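Local atomic coordinates of 432aa long hypothetical deoxyribodipyrimidine photolyase (Sulfolobus tokodaii, PDB entry 2E0I), a protein that probably repairs cyclobutane pyrimidine dimers in DNA using light, with two bound FAD molecules, one of them implicated as a light-harvesting cofactor. Residues V51-N56 and L220-I225; L58-D63 and G188-L193; R38-N43 and L175-I180. All coordinates share one frame; numbering follows the deposited sequence.

Contact 1: V51-N56 and L220-I225; sequences VSFMIN and LKFGTI. With FAD (flavin-adenine dinucleotide), chain F.
Met54, on helix 48-66, passes across the ring of Phe222 and ends on the flavin of the FAD bound here. Its CB sits over one face of that ring, 4.0 Å from the centroid and 27° off the normal, a CH-pi contact. CG is 3.6 Å from Phe222 CE1. The chain leaves CB with CG anti to the backbone N (chi1 -179°), and SD makes an oblique Met-aromatic contact with the same ring while lying 3.7 Å from FAD C9A. A bend at chi3 (85°) then takes CE to 3.8 Å from FAD N5. The opposite face of the Phe222 ring carries CE of its neighbour Lys221, whose NZ donates to FAD O2' over 3.1 Å and has a further weak bond to Tyr341 O. Beside Met54, Phe53 CD1 touches Phe222 CD2 at 3.8 Å; the two rings hardly overlap, their centroids being 5.9 Å apart. Helix 217-221 ends here in a Schellman motif, with Gly223 at positive phi ending the helical turn. The chemistry is divided: the Met54 thioether and the Phe222 ring make an apolar bed beside the isoalloxazine, while a lysine amine grips the ribityl hydroxyl.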
loop_
_atom_site.group_PDB
_atom_site.type_symbol
_atom_site.label_atom_id
_atom_site.label_comp_id
_atom_site.label_asym_id
_atom_site.label_seq_id
_atom_site.Cartn_x
_atom_site.Cartn_y
_atom_site.Cartn_z
ATOM N N VAL A 51 -2.660 -10.371 -0.936
ATOM C CA VAL A 51 -2.836 -11.509 -0.055
ATOM C C VAL A 51 -1.777 -12.583 -0.289
ATOM O O VAL A 51 -1.219 -13.135 0.668
ATOM C CB VAL A 51 -4.249 -12.091 -0.223
ATOM C CG1 VAL A 51 -4.406 -13.349 0.592
ATOM C CG2 VAL A 51 -5.263 -11.069 0.242
ATOM N N SER A 52 -1.488 -12.877 -1.550
ATOM C CA SER A 52 -0.489 -13.891 -1.865
ATOM C C SER A 52 0.866 -13.470 -1.320
ATOM O O SER A 52 1.607 -14.281 -0.747
ATOM C CB SER A 52 -0.390 -14.076 -3.369
ATOM O OG SER A 52 -1.634 -14.491 -3.876
ATOM N N PHE A 53 1.184 -12.195 -1.509
ATOM C CA PHE A 53 2.434 -11.645 -1.027
ATOM C C PHE A 53 2.524 -11.791 0.487
ATOM O O PHE A 53 3.575 -12.155 1.025
ATOM C CB PHE A 53 2.537 -10.176 -1.408
ATOM C CG PHE A 53 3.875 -9.570 -1.111
ATOM C CD1 PHE A 53 4.243 -9.270 0.183
ATOM C CD2 PHE A 53 4.771 -9.289 -2.139
ATOM C CE1 PHE A 53 5.475 -8.697 0.452
ATOM C CE2 PHE A 53 6.005 -8.713 -1.874
ATOM C CZ PHE A 53 6.353 -8.418 -0.574
ATOM N N MET A 54 1.426 -11.502 1.174
ATOM C CA MET A 54 1.395 -11.620 2.625
ATOM C C MET A 54 1.578 -13.095 3.043
ATOM O O MET A 54 2.398 -13.411 3.909
ATOM C CB MET A 54 0.072 -11.072 3.135
ATOM C CG MET A 54 -0.085 -11.105 4.620
ATOM S SD MET A 54 -1.739 -10.547 5.036
ATOM C CE MET A 54 -2.643 -12.089 4.872
ATOM N N ILE A 55 0.813 -13.994 2.430
ATOM C CA ILE A 55 0.928 -15.416 2.730
ATOM C C ILE A 55 2.382 -15.888 2.475
ATOM O O ILE A 55 2.987 -16.570 3.304
ATOM C CB ILE A 55 -0.016 -16.255 1.833
ATOM C CG1 ILE A 55 -1.439 -15.680 1.849
ATOM C CG2 ILE A 55 -0.035 -17.698 2.315
ATOM C CD1 ILE A 55 -2.166 -15.893 3.143
ATOM N N ASN A 56 2.942 -15.541 1.323
ATOM C CA ASN A 56 4.318 -15.939 1.051
ATOM C C ASN A 56 5.261 -15.383 2.122
ATOM O O ASN A 56 6.155 -16.083 2.604
ATOM C CB ASN A 56 4.765 -15.460 -0.328
ATOM C CG ASN A 56 4.210 -16.314 -1.443
ATOM O OD1 ASN A 56 4.045 -17.525 -1.285
ATOM N ND2 ASN A 56 3.934 -15.693 -2.591
ATOM N N LEU A 220 7.581 -2.881 2.414
ATOM C CA LEU A 220 7.451 -1.891 3.482
ATOM C C LEU A 220 6.053 -2.010 4.102
ATOM O O LEU A 220 5.903 -2.077 5.322
ATOM C CB LEU A 220 7.664 -0.476 2.929
ATOM C CG LEU A 220 9.068 -0.158 2.396
ATOM C CD1 LEU A 220 9.040 1.159 1.664
ATOM C CD2 LEU A 220 10.083 -0.133 3.536
ATOM N N LYS A 221 5.036 -2.061 3.250
ATOM C CA LYS A 221 3.657 -2.178 3.692
ATOM C C LYS A 221 3.446 -3.420 4.558
ATOM O O LYS A 221 2.763 -3.353 5.580
ATOM C CB LYS A 221 2.729 -2.196 2.467
ATOM C CG LYS A 221 1.543 -3.156 2.540
ATOM C CD LYS A 221 0.472 -2.687 3.493
ATOM C CE LYS A 221 -0.600 -3.747 3.635
ATOM N NZ LYS A 221 -1.819 -3.183 4.289
ATOM N N PHE A 222 4.028 -4.552 4.167
ATOM C CA PHE A 222 3.861 -5.773 4.949
ATOM C C PHE A 222 4.967 -6.011 5.963
ATOM O O PHE A 222 4.964 -7.010 6.678
ATOM C CB PHE A 222 3.701 -6.966 4.022
ATOM C CG PHE A 222 2.306 -7.113 3.491
ATOM C CD1 PHE A 222 1.259 -7.486 4.344
ATOM C CD2 PHE A 222 2.022 -6.840 2.159
ATOM C CE1 PHE A 222 -0.045 -7.583 3.878
ATOM C CE2 PHE A 222 0.721 -6.935 1.684
ATOM C CZ PHE A 222 -0.320 -7.310 2.551
ATOM N N GLY A 223 5.917 -5.083 6.013
ATOM C CA GLY A 223 7.008 -5.158 6.973
ATOM C C GLY A 223 8.036 -6.275 6.914
ATOM O O GLY A 223 8.491 -6.719 7.971
ATOM N N THR A 224 8.413 -6.739 5.722
ATOM C CA THR A 224 9.429 -7.775 5.653
ATOM C C THR A 224 10.761 -7.120 6.032
ATOM O O THR A 224 11.719 -7.795 6.404
ATOM C CB THR A 224 9.505 -8.397 4.258
ATOM O OG1 THR A 224 9.772 -7.379 3.282
ATOM C CG2 THR A 224 8.199 -9.096 3.943
ATOM N N ILE A 225 10.814 -5.794 5.916
ATOM C CA ILE A 225 11.985 -5.000 6.319
ATOM C C ILE A 225 11.406 -3.764 7.014
ATOM O O ILE A 225 10.328 -3.299 6.645
ATOM C CB ILE A 225 12.864 -4.531 5.127
ATOM C CG1 ILE A 225 12.098 -3.558 4.250
ATOM C CG2 ILE A 225 13.304 -5.717 4.296
ATOM C CD1 ILE A 225 12.940 -3.025 3.141
HETATM P PA FAD F . -7.284 -4.031 5.673
HETATM O O1A FAD F . -6.997 -3.027 4.624
HETATM O O2A FAD F . -7.350 -5.492 5.450
HETATM O O5B FAD F . -8.868 -3.754 5.759
HETATM C C5B FAD F . -9.638 -4.274 6.849
HETATM C C4B FAD F . -11.089 -3.785 6.802
HETATM O O4B FAD F . -11.088 -2.422 6.333
HETATM C C3B FAD F . -11.918 -4.574 5.787
HETATM O O3B FAD F . -13.305 -4.480 6.126
HETATM C C2B FAD F . -11.628 -3.795 4.505
HETATM O O2B FAD F . -12.682 -4.020 3.566
HETATM C C1B FAD F . -11.739 -2.371 5.051
HETATM N N9A FAD F . -11.095 -1.383 4.151
HETATM C C8A FAD F . -9.854 -1.453 3.674
HETATM N N7A FAD F . -9.587 -0.377 2.937
HETATM C C5A FAD F . -10.670 0.391 2.943
HETATM C C6A FAD F . -10.986 1.626 2.389
HETATM N N6A FAD F . -10.106 2.266 1.625
HETATM N N1A FAD F . -12.199 2.152 2.612
HETATM C C2A FAD F . -13.097 1.510 3.341
HETATM N N3A FAD F . -12.830 0.333 3.880
HETATM C C4A FAD F . -11.635 -0.250 3.708
HETATM N N1 FAD F . -3.583 -8.837 8.998
HETATM C C2 FAD F . -3.952 -9.803 9.942
HETATM O O2 FAD F . -3.554 -9.715 11.102
HETATM N N3 FAD F . -4.816 -10.839 9.569
HETATM C C4 FAD F . -5.316 -10.903 8.261
HETATM O O4 FAD F . -6.070 -11.820 7.936
HETATM C C4X FAD F . -4.962 -9.931 7.331
HETATM N N5 FAD F . -5.512 -9.950 6.042
HETATM C C5X FAD F . -5.173 -8.959 5.112
HETATM C C6 FAD F . -5.794 -8.937 3.867
HETATM C C7 FAD F . -5.537 -7.904 2.969
HETATM C C7M FAD F . -6.237 -7.901 1.608
HETATM C C8 FAD F . -4.649 -6.892 3.323
HETATM C C8M FAD F . -4.345 -5.742 2.361
HETATM C C9 FAD F . -4.022 -6.919 4.566
HETATM C C9A FAD F . -4.279 -7.951 5.466
HETATM N N10 FAD F . -3.695 -7.957 6.743
HETATM C C10 FAD F . -4.093 -8.904 7.696
HETATM C "C1'" FAD F . -2.716 -6.916 7.131
HETATM C "C2'" FAD F . -3.378 -5.617 7.591
HETATM O "O2'" FAD F . -2.860 -4.522 6.828
HETATM C "C3'" FAD F . -3.134 -5.389 9.086
HETATM O "O3'" FAD F . -3.762 -6.433 9.837
HETATM C "C4'" FAD F . -3.693 -4.035 9.529
HETATM O "O4'" FAD F . -3.258 -3.764 10.865
HETATM C "C5'" FAD F . -5.223 -4.031 9.477
HETATM O "O5'" FAD F . -5.734 -2.739 9.139
HETATM P P FAD F . -6.035 -2.374 7.600
HETATM O O1P FAD F . -6.770 -1.088 7.597
HETATM O O2P FAD F . -4.790 -2.477 6.807
HETATM O O3P FAD F . -7.061 -3.545 7.193
#

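Contact 2: L58-D63 and G188-L193; sequences LLELDD and GRREGL
The N-terminal turn of helix 189-196 receives the carboxylate of Glu60, which reaches across from helix 48-66. The two helical segments run at 105° to each other, their axes 10.7 Å apart at the closest, and the Glu60 side chain extends between them. Gly188 stands at the N-cap position, so the backbone N-H groups that follow it point out of the helix start toward the incoming acid. Glu60 extends beyond CG and brings both oxygens to one donor: Arg190 N is 3.4 Å from OE1 and equally far from OE2, a forked pair of weak hydrogen bonds. OE1 also lies 3.0 Å from Arg189 N. OE2 takes a hydrogen bond from a water, and that water in turn accepts one from Glu191 N, 2.6 Å from it, so the next amide of the turn is tied to the same carboxylate. OE2 further rests 3.3 Å from Gly188 CA; a side chain at that position would point into the carboxylate, and in this backbone conformation its CB would also collide with the preceding carbonyl oxygen, so glycine fits. Arg190 CB lies 3.5 Å from Glu60 OE2, while its guanidinium forms a salt bridge with Glu64; that of Arg189 forms one with Glu229 and a hydrogen bond to Thr224 O. The carboxylate thus meets amides, not arginine heads. With an alanine in place of Glu60, Arg190 N would probably lose its acceptor from helix 48-66, and the bridging water the oxygen it donates to, opening a gap beside Gly188. A negative group facing the positive end of a helix dipole, with arginines nearby, is likely to favour the ionised form of Glu60 and to join the two helices electrostatically.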
loop_
_atom_site.group_PDB
_atom_site.type_symbol
_atom_site.label_atom_id
_atom_site.label_comp_id
_atom_site.label_asym_id
_atom_site.label_seq_id
_atom_site.Cartn_x
_atom_site.Cartn_y
_atom_site.Cartn_z
ATOM N N LEU A 58 4.440 -14.666 5.092
ATOM C CA LEU A 58 4.123 -15.399 6.316
ATOM C C LEU A 58 4.797 -16.775 6.288
ATOM O O LEU A 58 5.218 -17.284 7.334
ATOM C CB LEU A 58 2.605 -15.556 6.483
ATOM C CG LEU A 58 1.865 -14.317 6.996
ATOM C CD1 LEU A 58 0.362 -14.524 6.940
ATOM C CD2 LEU A 58 2.314 -14.031 8.426
ATOM N N LEU A 59 4.899 -17.377 5.101
ATOM C CA LEU A 59 5.560 -18.675 4.976
ATOM C C LEU A 59 7.041 -18.511 5.295
ATOM O O LEU A 59 7.612 -19.320 6.035
ATOM C CB LEU A 59 5.407 -19.252 3.562
ATOM C CG LEU A 59 3.994 -19.703 3.181
ATOM C CD1 LEU A 59 3.955 -20.103 1.726
ATOM C CD2 LEU A 59 3.553 -20.848 4.069
ATOM N N GLU A 60 7.657 -17.459 4.756
ATOM C CA GLU A 60 9.074 -17.203 4.997
ATOM C C GLU A 60 9.339 -16.952 6.484
ATOM O O GLU A 60 10.309 -17.469 7.049
ATOM C CB GLU A 60 9.564 -16.000 4.174
ATOM C CG GLU A 60 10.969 -16.206 3.608
ATOM C CD GLU A 60 11.723 -14.907 3.278
ATOM O OE1 GLU A 60 12.124 -14.179 4.219
ATOM O OE2 GLU A 60 11.925 -14.626 2.072
ATOM N N LEU A 61 8.465 -16.162 7.110
ATOM C CA LEU A 61 8.578 -15.829 8.532
ATOM C C LEU A 61 8.517 -17.100 9.371
ATOM O O LEU A 61 9.203 -17.225 10.387
ATOM C CB LEU A 61 7.445 -14.886 8.937
ATOM C CG LEU A 61 7.359 -14.489 10.412
ATOM C CD1 LEU A 61 8.516 -13.555 10.750
ATOM C CD2 LEU A 61 6.014 -13.815 10.694
ATOM N N ASP A 62 7.685 -18.043 8.940
ATOM C CA ASP A 62 7.555 -19.308 9.641
ATOM C C ASP A 62 8.875 -20.090 9.604
ATOM O O ASP A 62 9.215 -20.786 10.555
ATOM C CB ASP A 62 6.441 -20.145 9.019
ATOM C CG ASP A 62 6.259 -21.481 9.723
ATOM O OD1 ASP A 62 5.831 -21.497 10.897
ATOM O OD2 ASP A 62 6.560 -22.518 9.095
ATOM N N ASP A 63 9.625 -19.979 8.513
ATOM C CA ASP A 63 10.896 -20.678 8.425
ATOM C C ASP A 63 11.867 -20.082 9.411
ATOM O O ASP A 63 12.576 -20.805 10.100
ATOM C CB ASP A 63 11.476 -20.570 7.025
ATOM C CG ASP A 63 10.622 -21.265 6.004
ATOM O OD1 ASP A 63 10.944 -21.176 4.794
ATOM O OD2 ASP A 63 9.622 -21.902 6.425
ATOM N N GLY A 188 8.375 -12.034 1.219
ATOM C CA GLY A 188 9.462 -12.404 2.116
ATOM C C GLY A 188 10.594 -11.384 2.243
ATOM O O GLY A 188 10.883 -10.617 1.311
ATOM N N ARG A 189 11.252 -11.400 3.405
ATOM C CA ARG A 189 12.351 -10.488 3.716
ATOM C C ARG A 189 13.571 -10.653 2.833
ATOM O O ARG A 189 14.247 -9.681 2.526
ATOM C CB ARG A 189 12.769 -10.651 5.169
ATOM C CG ARG A 189 13.996 -9.875 5.578
ATOM C CD ARG A 189 14.201 -10.060 7.061
ATOM N NE ARG A 189 15.356 -9.359 7.616
ATOM C CZ ARG A 189 15.401 -8.055 7.877
ATOM N NH1 ARG A 189 14.346 -7.280 7.629
ATOM N NH2 ARG A 189 16.503 -7.530 8.405
ATOM N N ARG A 190 13.864 -11.882 2.433
ATOM C CA ARG A 190 15.013 -12.131 1.575
ATOM C C ARG A 190 14.885 -11.388 0.247
ATOM O O ARG A 190 15.832 -10.746 -0.195
ATOM C CB ARG A 190 15.156 -13.618 1.317
ATOM C CG ARG A 190 16.452 -14.185 1.793
ATOM C CD ARG A 190 16.216 -15.262 2.813
ATOM N NE ARG A 190 17.488 -15.829 3.209
ATOM C CZ ARG A 190 17.772 -16.355 4.397
ATOM N NH1 ARG A 190 18.995 -16.835 4.601
ATOM N NH2 ARG A 190 16.871 -16.400 5.377
ATOM N N GLU A 191 13.723 -11.472 -0.395
ATOM C CA GLU A 191 13.508 -10.769 -1.661
ATOM C C GLU A 191 13.566 -9.274 -1.388
ATOM O O GLU A 191 14.084 -8.506 -2.197
ATOM C CB GLU A 191 12.131 -11.106 -2.257
ATOM C CG GLU A 191 11.762 -10.252 -3.486
ATOM C CD GLU A 191 10.304 -10.408 -3.929
ATOM O OE1 GLU A 191 9.388 -9.933 -3.223
ATOM O OE2 GLU A 191 10.072 -11.010 -4.999
ATOM N N GLY A 192 13.011 -8.877 -0.242
ATOM C CA GLY A 192 12.990 -7.482 0.137
ATOM C C GLY A 192 14.371 -6.863 0.175
ATOM O O GLY A 192 14.615 -5.818 -0.432
ATOM N N LEU A 193 15.284 -7.509 0.887
ATOM C CA LEU A 193 16.639 -6.999 1.010
ATOM C C LEU A 193 17.324 -7.011 -0.337
ATOM O O LEU A 193 18.130 -6.132 -0.643
ATOM C CB LEU A 193 17.425 -7.836 2.009
ATOM C CG LEU A 193 16.867 -7.767 3.436
ATOM C CD1 LEU A 193 17.555 -8.820 4.280
ATOM C CD2 LEU A 193 17.050 -6.353 4.025
HETATM O O HOH W 1 12.082 -13.477 -0.302
#

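Contact 3: R38-N43 and L175-I180; sequences RQLINN and LTFKKI. With FAD (flavin-adenine dinucleotide), chain F.
Leu40 sets its CD1 over the centre of the Phe177 ring, 3.8 Å from the centroid and 11° off the normal, a CH-pi contact at the FAD pocket of the alpha/beta photolyase domain. Ile41 comes to the ring's edge instead, its CG1 4.2 Å from Phe177 CE1. Leu40 also faces the cofactor: CD1 lies 3.4 Å from FAD O4, and CD2 is 3.7 Å from FAD N5, so the leucine is wedged between phenyl ring and isoalloxazine. Phe76 of strand 73-76 touches both Phe177 and Ile41. The same short helix, 37-40, which follows strand 28-35 of the parallel sheet, offers polar atoms to FAD. Gln39 leaves its backbone with CG anti to the carbonyl carbon (chi1 -64°) and extends beyond it, bringing NE2 among three acceptors: FAD O2A at 3.1 Å and O3P on the diphosphate, and more weakly O3' of the ribityl chain. Farther along, Asn43 OD1 meets the ribose hydroxyl O2B, modelled so close that the details of this bond are doubtful. The amide of Asn43 is itself steadied from within the turn, for its ND2 donates to Gln39 O at 3.1 Å, with the acceptor lying in the amide plane.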
loop_
_atom_site.group_PDB
_atom_site.type_symbol
_atom_site.label_atom_id
_atom_site.label_comp_id
_atom_site.label_asym_id
_atom_site.label_seq_id
_atom_site.Cartn_x
_atom_site.Cartn_y
_atom_site.Cartn_z
ATOM N N ARG A 38 -12.793 -10.819 8.363
ATOM C CA ARG A 38 -13.225 -9.476 7.957
ATOM C C ARG A 38 -12.270 -8.915 6.925
ATOM O O ARG A 38 -12.613 -7.984 6.202
ATOM C CB ARG A 38 -13.271 -8.522 9.159
ATOM C CG ARG A 38 -14.305 -8.921 10.190
ATOM C CD ARG A 38 -14.211 -8.103 11.448
ATOM N NE ARG A 38 -12.965 -8.355 12.150
ATOM C CZ ARG A 38 -12.651 -7.816 13.318
ATOM N NH1 ARG A 38 -13.498 -6.999 13.919
ATOM N NH2 ARG A 38 -11.480 -8.082 13.877
ATOM N N GLN A 39 -11.073 -9.495 6.867
ATOM C CA GLN A 39 -10.044 -9.071 5.937
ATOM C C GLN A 39 -9.852 -10.071 4.800
ATOM O O GLN A 39 -9.569 -9.684 3.671
ATOM C CB GLN A 39 -8.719 -8.876 6.686
ATOM C CG GLN A 39 -8.764 -7.764 7.729
ATOM C CD GLN A 39 -7.486 -7.653 8.547
ATOM O OE1 GLN A 39 -7.188 -8.521 9.377
ATOM N NE2 GLN A 39 -6.720 -6.580 8.313
ATOM N N LEU A 40 -10.019 -11.358 5.084
ATOM C CA LEU A 40 -9.808 -12.370 4.059
ATOM C C LEU A 40 -11.028 -12.903 3.309
ATOM O O LEU A 40 -10.884 -13.452 2.209
ATOM C CB LEU A 40 -9.046 -13.538 4.668
ATOM C CG LEU A 40 -7.650 -13.198 5.202
ATOM C CD1 LEU A 40 -7.104 -14.383 5.977
ATOM C CD2 LEU A 40 -6.709 -12.828 4.046
ATOM N N ILE A 41 -12.212 -12.742 3.898
ATOM C CA ILE A 41 -13.459 -13.211 3.297
ATOM C C ILE A 41 -14.489 -12.088 3.112
ATOM O O ILE A 41 -14.930 -11.435 4.071
ATOM C CB ILE A 41 -14.076 -14.328 4.169
ATOM C CG1 ILE A 41 -13.098 -15.507 4.255
ATOM C CG2 ILE A 41 -15.429 -14.747 3.614
ATOM C CD1 ILE A 41 -13.481 -16.569 5.259
ATOM N N ASN A 42 -14.889 -11.869 1.869
ATOM C CA ASN A 42 -15.865 -10.807 1.572
ATOM C C ASN A 42 -15.366 -9.430 2.026
ATOM O O ASN A 42 -16.004 -8.728 2.817
ATOM C CB ASN A 42 -17.225 -11.114 2.222
ATOM C CG ASN A 42 -17.880 -12.352 1.638
ATOM O OD1 ASN A 42 -17.958 -12.519 0.407
ATOM N ND2 ASN A 42 -18.358 -13.226 2.515
ATOM N N ASN A 43 -14.197 -9.077 1.518
ATOM C CA ASN A 43 -13.591 -7.806 1.803
ATOM C C ASN A 43 -13.669 -7.094 0.457
ATOM O O ASN A 43 -13.017 -7.484 -0.509
ATOM C CB ASN A 43 -12.142 -8.008 2.231
ATOM C CG ASN A 43 -11.400 -6.712 2.380
ATOM O OD1 ASN A 43 -11.887 -5.659 1.969
ATOM N ND2 ASN A 43 -10.208 -6.773 2.952
ATOM N N LEU A 175 -2.685 -21.364 3.085
ATOM C CA LEU A 175 -2.617 -21.628 1.651
ATOM C C LEU A 175 -3.975 -21.560 0.927
ATOM O O LEU A 175 -4.034 -21.395 -0.294
ATOM C CB LEU A 175 -1.940 -22.981 1.377
ATOM C CG LEU A 175 -0.405 -23.036 1.396
ATOM C CD1 LEU A 175 0.150 -21.692 0.937
ATOM C CD2 LEU A 175 0.111 -23.343 2.786
ATOM N N THR A 176 -5.064 -21.669 1.672
ATOM C CA THR A 176 -6.391 -21.601 1.066
ATOM C C THR A 176 -6.633 -20.241 0.453
ATOM O O THR A 176 -7.288 -20.126 -0.582
ATOM C CB THR A 176 -7.501 -21.772 2.087
ATOM O OG1 THR A 176 -7.208 -22.898 2.930
ATOM C CG2 THR A 176 -8.831 -21.975 1.373
ATOM N N PHE A 177 -6.114 -19.214 1.120
ATOM C CA PHE A 177 -6.291 -17.837 0.698
ATOM C C PHE A 177 -5.352 -17.381 -0.402
ATOM O O PHE A 177 -5.589 -16.346 -1.018
ATOM C CB PHE A 177 -6.150 -16.920 1.909
ATOM C CG PHE A 177 -7.114 -17.235 3.013
ATOM C CD1 PHE A 177 -8.481 -17.002 2.851
ATOM C CD2 PHE A 177 -6.664 -17.787 4.208
ATOM C CE1 PHE A 177 -9.382 -17.318 3.867
ATOM C CE2 PHE A 177 -7.551 -18.105 5.223
ATOM C CZ PHE A 177 -8.914 -17.870 5.054
ATOM N N LYS A 178 -4.282 -18.134 -0.642
ATOM C CA LYS A 178 -3.338 -17.771 -1.694
ATOM C C LYS A 178 -3.926 -18.343 -2.976
ATOM O O LYS A 178 -3.840 -19.550 -3.222
ATOM C CB LYS A 178 -1.959 -18.373 -1.412
ATOM C CG LYS A 178 -0.866 -17.779 -2.287
ATOM C CD LYS A 178 0.529 -18.208 -1.875
ATOM C CE LYS A 178 0.806 -19.629 -2.288
ATOM N NZ LYS A 178 2.245 -19.970 -2.116
ATOM N N LYS A 179 -4.537 -17.475 -3.781
ATOM C CA LYS A 179 -5.195 -17.896 -5.015
ATOM C C LYS A 179 -4.496 -17.528 -6.316
ATOM O O LYS A 179 -4.563 -18.272 -7.291
ATOM C CB LYS A 179 -6.620 -17.337 -5.058
ATOM C CG LYS A 179 -7.496 -17.745 -3.880
ATOM C CD LYS A 179 -8.867 -17.104 -4.002
ATOM C CE LYS A 179 -9.690 -17.241 -2.732
ATOM N NZ LYS A 179 -10.977 -16.482 -2.839
ATOM N N ILE A 180 -3.843 -16.377 -6.345
ATOM C CA ILE A 180 -3.165 -15.935 -7.550
ATOM C C ILE A 180 -2.020 -15.028 -7.165
ATOM O O ILE A 180 -2.235 -13.973 -6.578
ATOM C CB ILE A 180 -4.139 -15.179 -8.459
ATOM C CG1 ILE A 180 -3.370 -14.483 -9.578
ATOM C CG2 ILE A 180 -4.940 -14.183 -7.644
ATOM C CD1 ILE A 180 -4.257 -13.633 -10.482
HETATM P PA FAD F . -7.284 -4.031 5.673
HETATM O O1A FAD F . -6.997 -3.027 4.624
HETATM O O2A FAD F . -7.350 -5.492 5.450
HETATM O O5B FAD F . -8.868 -3.754 5.759
HETATM C C5B FAD F . -9.638 -4.274 6.849
HETATM C C4B FAD F . -11.089 -3.785 6.802
HETATM O O4B FAD F . -11.088 -2.422 6.333
HETATM C C3B FAD F . -11.918 -4.574 5.787
HETATM O O3B FAD F . -13.305 -4.480 6.126
HETATM C C2B FAD F . -11.628 -3.795 4.505
HETATM O O2B FAD F . -12.682 -4.020 3.566
HETATM C C1B FAD F . -11.739 -2.371 5.051
HETATM N N9A FAD F . -11.095 -1.383 4.151
HETATM C C8A FAD F . -9.854 -1.453 3.674
HETATM N N7A FAD F . -9.587 -0.377 2.937
HETATM C C5A FAD F . -10.670 0.391 2.943
HETATM C C6A FAD F . -10.986 1.626 2.389
HETATM N N6A FAD F . -10.106 2.266 1.625
HETATM N N1A FAD F . -12.199 2.152 2.612
HETATM C C2A FAD F . -13.097 1.510 3.341
HETATM N N3A FAD F . -12.830 0.333 3.880
HETATM C C4A FAD F . -11.635 -0.250 3.708
HETATM N N1 FAD F . -3.583 -8.837 8.998
HETATM C C2 FAD F . -3.952 -9.803 9.942
HETATM O O2 FAD F . -3.554 -9.715 11.102
HETATM N N3 FAD F . -4.816 -10.839 9.569
HETATM C C4 FAD F . -5.316 -10.903 8.261
HETATM O O4 FAD F . -6.070 -11.820 7.936
HETATM C C4X FAD F . -4.962 -9.931 7.331
HETATM N N5 FAD F . -5.512 -9.950 6.042
HETATM C C5X FAD F . -5.173 -8.959 5.112
HETATM C C6 FAD F . -5.794 -8.937 3.867
HETATM C C7 FAD F . -5.537 -7.904 2.969
HETATM C C7M FAD F . -6.237 -7.901 1.608
HETATM C C8 FAD F . -4.649 -6.892 3.323
HETATM C C8M FAD F . -4.345 -5.742 2.361
HETATM C C9 FAD F . -4.022 -6.919 4.566
HETATM C C9A FAD F . -4.279 -7.951 5.466
HETATM N N10 FAD F . -3.695 -7.957 6.743
HETATM C C10 FAD F . -4.093 -8.904 7.696
HETATM C "C1'" FAD F . -2.716 -6.916 7.131
HETATM C "C2'" FAD F . -3.378 -5.617 7.591
HETATM O "O2'" FAD F . -2.860 -4.522 6.828
HETATM C "C3'" FAD F . -3.134 -5.389 9.086
HETATM O "O3'" FAD F . -3.762 -6.433 9.837
HETATM C "C4'" FAD F . -3.693 -4.035 9.529
HETATM O "O4'" FAD F . -3.258 -3.764 10.865
HETATM C "C5'" FAD F . -5.223 -4.031 9.477
HETATM O "O5'" FAD F . -5.734 -2.739 9.139
HETATM P P FAD F . -6.035 -2.374 7.600
HETATM O O1P FAD F . -6.770 -1.088 7.597
HETATM O O2P FAD F . -4.790 -2.477 6.807
HETATM O O3P FAD F . -7.061 -3.545 7.193
#

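How the contacts relate
Contact 1 lies between the others, its centre 8 Å from that of contact 2 and 14 Å from that of contact 3; contacts 2 and 3 are 19 Å apart. Helix 48-66 serves both contact 1 and contact 2, and helix 37-40 of contact 3 directly precedes it. Along the chain the segments come as 38-43, 51-56, 58-63, 175-180, 188-193 and 220-225, so contact 2 is nested within contact 1 while contact 3 crosses both. A probable hydrogen bond from Ser52 OG to Ile180 O connects contacts 1 and 3. Together the three join segments from 175-225 to the alpha/beta part of the chain, and contacts 1 and 3 both line the same FAD.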